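Long-range contact in FOKI restriction endonuclease (Planomicrobium okeanokoites, PDB 2FOK), which cleaves double-stranded DNA as a type IIS restriction endonuclease, pairing a DNA recognition region with a metal-dependent cleavage domain: residues A[325-329]-A[341-345]. Residues are numbered along the deposited sequence; the frame is centred on the assembly and turned at random.
Sequences IEQIQ and IETIE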
loop_
_atom_site.group_PDB
_atom_site.type_symbol
_atom_site.label_atom_id
_atom_site.label_comp_id
_atom_site.label_asym_id
_atom_site.label_seq_id
_atom_site.Cartn_x
_atom_site.Cartn_y
_atom_site.Cartn_z
ATOM N N ILE A 325 1.486 24.979 -10.954
ATOM C CA ILE A 325 0.526 23.900 -11.175
ATOM C C ILE A 325 -0.401 24.182 -12.342
ATOM O O ILE A 325 -0.831 23.261 -13.032
ATOM C CB ILE A 325 -0.327 23.627 -9.917
ATOM C CG1 ILE A 325 -0.920 22.216 -9.990
ATOM C CG2 ILE A 325 -1.439 24.657 -9.796
ATOM C CD1 ILE A 325 -0.098 21.167 -9.275
ATOM N N GLU A 326 -0.704 25.457 -12.567
ATOM C CA GLU A 326 -1.587 25.852 -13.661
ATOM C C GLU A 326 -0.918 25.655 -15.023
ATOM O O GLU A 326 -1.584 25.384 -16.027
ATOM C CB GLU A 326 -2.013 27.311 -13.486
ATOM C CG GLU A 326 -3.192 27.497 -12.539
ATOM C CD GLU A 326 -2.755 27.794 -11.120
ATOM O OE1 GLU A 326 -1.544 28.037 -10.910
ATOM O OE2 GLU A 326 -3.621 27.785 -10.217
ATOM N N GLN A 327 0.404 25.794 -15.059
ATOM C CA GLN A 327 1.138 25.594 -16.304
ATOM C C GLN A 327 1.279 24.080 -16.540
ATOM O O GLN A 327 1.200 23.601 -17.670
ATOM C CB GLN A 327 2.511 26.262 -16.210
ATOM C CG GLN A 327 2.509 27.601 -15.478
ATOM C CD GLN A 327 3.894 28.237 -15.408
ATOM O OE1 GLN A 327 4.434 28.473 -14.321
ATOM N NE2 GLN A 327 4.477 28.517 -16.575
ATOM N N ILE A 328 1.477 23.327 -15.461
ATOM C CA ILE A 328 1.594 21.877 -15.565
ATOM C C ILE A 328 0.254 21.344 -16.042
ATOM O O ILE A 328 0.196 20.466 -16.900
ATOM C CB ILE A 328 1.913 21.222 -14.208
ATOM C CG1 ILE A 328 3.369 21.471 -13.830
ATOM C CG2 ILE A 328 1.663 19.718 -14.282
ATOM C CD1 ILE A 328 3.637 21.310 -12.345
ATOM N N GLN A 329 -0.821 21.880 -15.472
ATOM C CA GLN A 329 -2.171 21.461 -15.833
ATOM C C GLN A 329 -2.394 21.845 -17.280
ATOM O O GLN A 329 -3.028 21.115 -18.045
ATOM C CB GLN A 329 -3.208 22.157 -14.944
ATOM C CG GLN A 329 -4.614 22.184 -15.539
ATOM C CD GLN A 329 -5.580 22.994 -14.707
ATOM O OE1 GLN A 329 -5.264 24.100 -14.271
ATOM N NE2 GLN A 329 -6.768 22.451 -14.486
ATOM N N ILE A 341 -6.531 20.848 -10.845
ATOM C CA ILE A 341 -5.320 21.163 -10.077
ATOM C C ILE A 341 -4.993 20.254 -8.882
ATOM O O ILE A 341 -3.822 19.934 -8.658
ATOM C CB ILE A 341 -5.334 22.643 -9.557
ATOM C CG1 ILE A 341 -5.378 23.630 -10.732
ATOM C CG2 ILE A 341 -4.104 22.915 -8.713
ATOM C CD1 ILE A 341 -4.099 23.701 -11.550
ATOM N N GLU A 342 -5.996 19.843 -8.109
ATOM C CA GLU A 342 -5.714 19.002 -6.944
ATOM C C GLU A 342 -5.463 17.523 -7.241
ATOM O O GLU A 342 -4.965 16.795 -6.388
ATOM C CB GLU A 342 -6.814 19.144 -5.887
ATOM C CG GLU A 342 -8.174 19.454 -6.446
ATOM C CD GLU A 342 -8.402 20.933 -6.601
ATOM O OE1 GLU A 342 -8.370 21.661 -5.589
ATOM O OE2 GLU A 342 -8.612 21.367 -7.745
ATOM N N THR A 343 -5.814 17.076 -8.439
ATOM C CA THR A 343 -5.550 15.695 -8.817
ATOM C C THR A 343 -4.070 15.681 -9.184
ATOM O O THR A 343 -3.338 14.758 -8.831
ATOM C CB THR A 343 -6.370 15.259 -10.050
ATOM O OG1 THR A 343 -7.703 14.907 -9.651
ATOM C CG2 THR A 343 -5.725 14.047 -10.706
ATOM N N ILE A 344 -3.645 16.729 -9.888
ATOM C CA ILE A 344 -2.257 16.887 -10.307
ATOM C C ILE A 344 -1.354 17.058 -9.085
ATOM O O ILE A 344 -0.230 16.553 -9.063
ATOM C CB ILE A 344 -2.088 18.108 -11.262
ATOM C CG1 ILE A 344 -2.964 17.919 -12.500
ATOM C CG2 ILE A 344 -0.628 18.263 -11.673
ATOM C CD1 ILE A 344 -3.087 19.146 -13.369
ATOM N N GLU A 345 -1.852 17.756 -8.069
ATOM C CA GLU A 345 -1.095 17.973 -6.832
ATOM C C GLU A 345 -0.912 16.654 -6.073
ATOM O O GLU A 345 0.144 16.405 -5.499
ATOM C CB GLU A 345 -1.822 18.973 -5.914
ATOM C CG GLU A 345 -1.866 20.401 -6.420
ATOM C CD GLU A 345 -2.629 21.349 -5.487
ATOM O OE1 GLU A 345 -3.623 20.921 -4.864
ATOM O OE2 GLU A 345 -2.233 22.529 -5.382
#
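The side chains of I325 and I341 meet at a slant where two helices of a winged-helix-like unit come together nearly at right angles; the axes of segments 325-329 and 341-345 cross at 95° and come within 9.9 Å. The pair illustrates how branched side chains fill the angle between crossing helices with no hydrogen bond between the two segments. I325 reaches forward with CG1 anti to its own N (chi1 -159°), which carries CD1 past I341 to a place against both I344 and E345. There CD1 lies 3.8 Å from CG2 of I344, the two side chains running past each other in opposite senses, and 3.4 Å from CG of E345, whose aliphatic portion it meets crosswise. The other branch, CG2 of I325, abuts both CD1 and CG2 of I341 and stands 3.3 Å from its CD1, a tight fit. I341 in turn bends its CD1 back over the start of helix 325-334, between CG2 of I325 and the amide end of Q329.

That amide belongs to an extended chain lying across I341 at about a right angle. Its OE1 comes to 3.0 Å from the I341 CD1 methyl, a close approach but no polar bond, while NE2 donates to the carbonyl of E339 in the connecting loop, which fixes the amide's place. Nearer the backbone, Q329 CB takes the CD1 methyl of I344 at 3.4 Å. Were this glutamine cut back to an alanine, the carbonyl of E339 would probably lose its amide donor and the CD1 methyl of I341 the group lying across it.

Deeper in, CG2 of I328 meets CG2 of I344 at 3.8 Å. Around this isoleucine cluster, I313 of helix 303-319 backs I328, Y365 of strand 364-367 touches both I325 and E345, and T343 and E342 on helix 341-352 turn to helix 389-398.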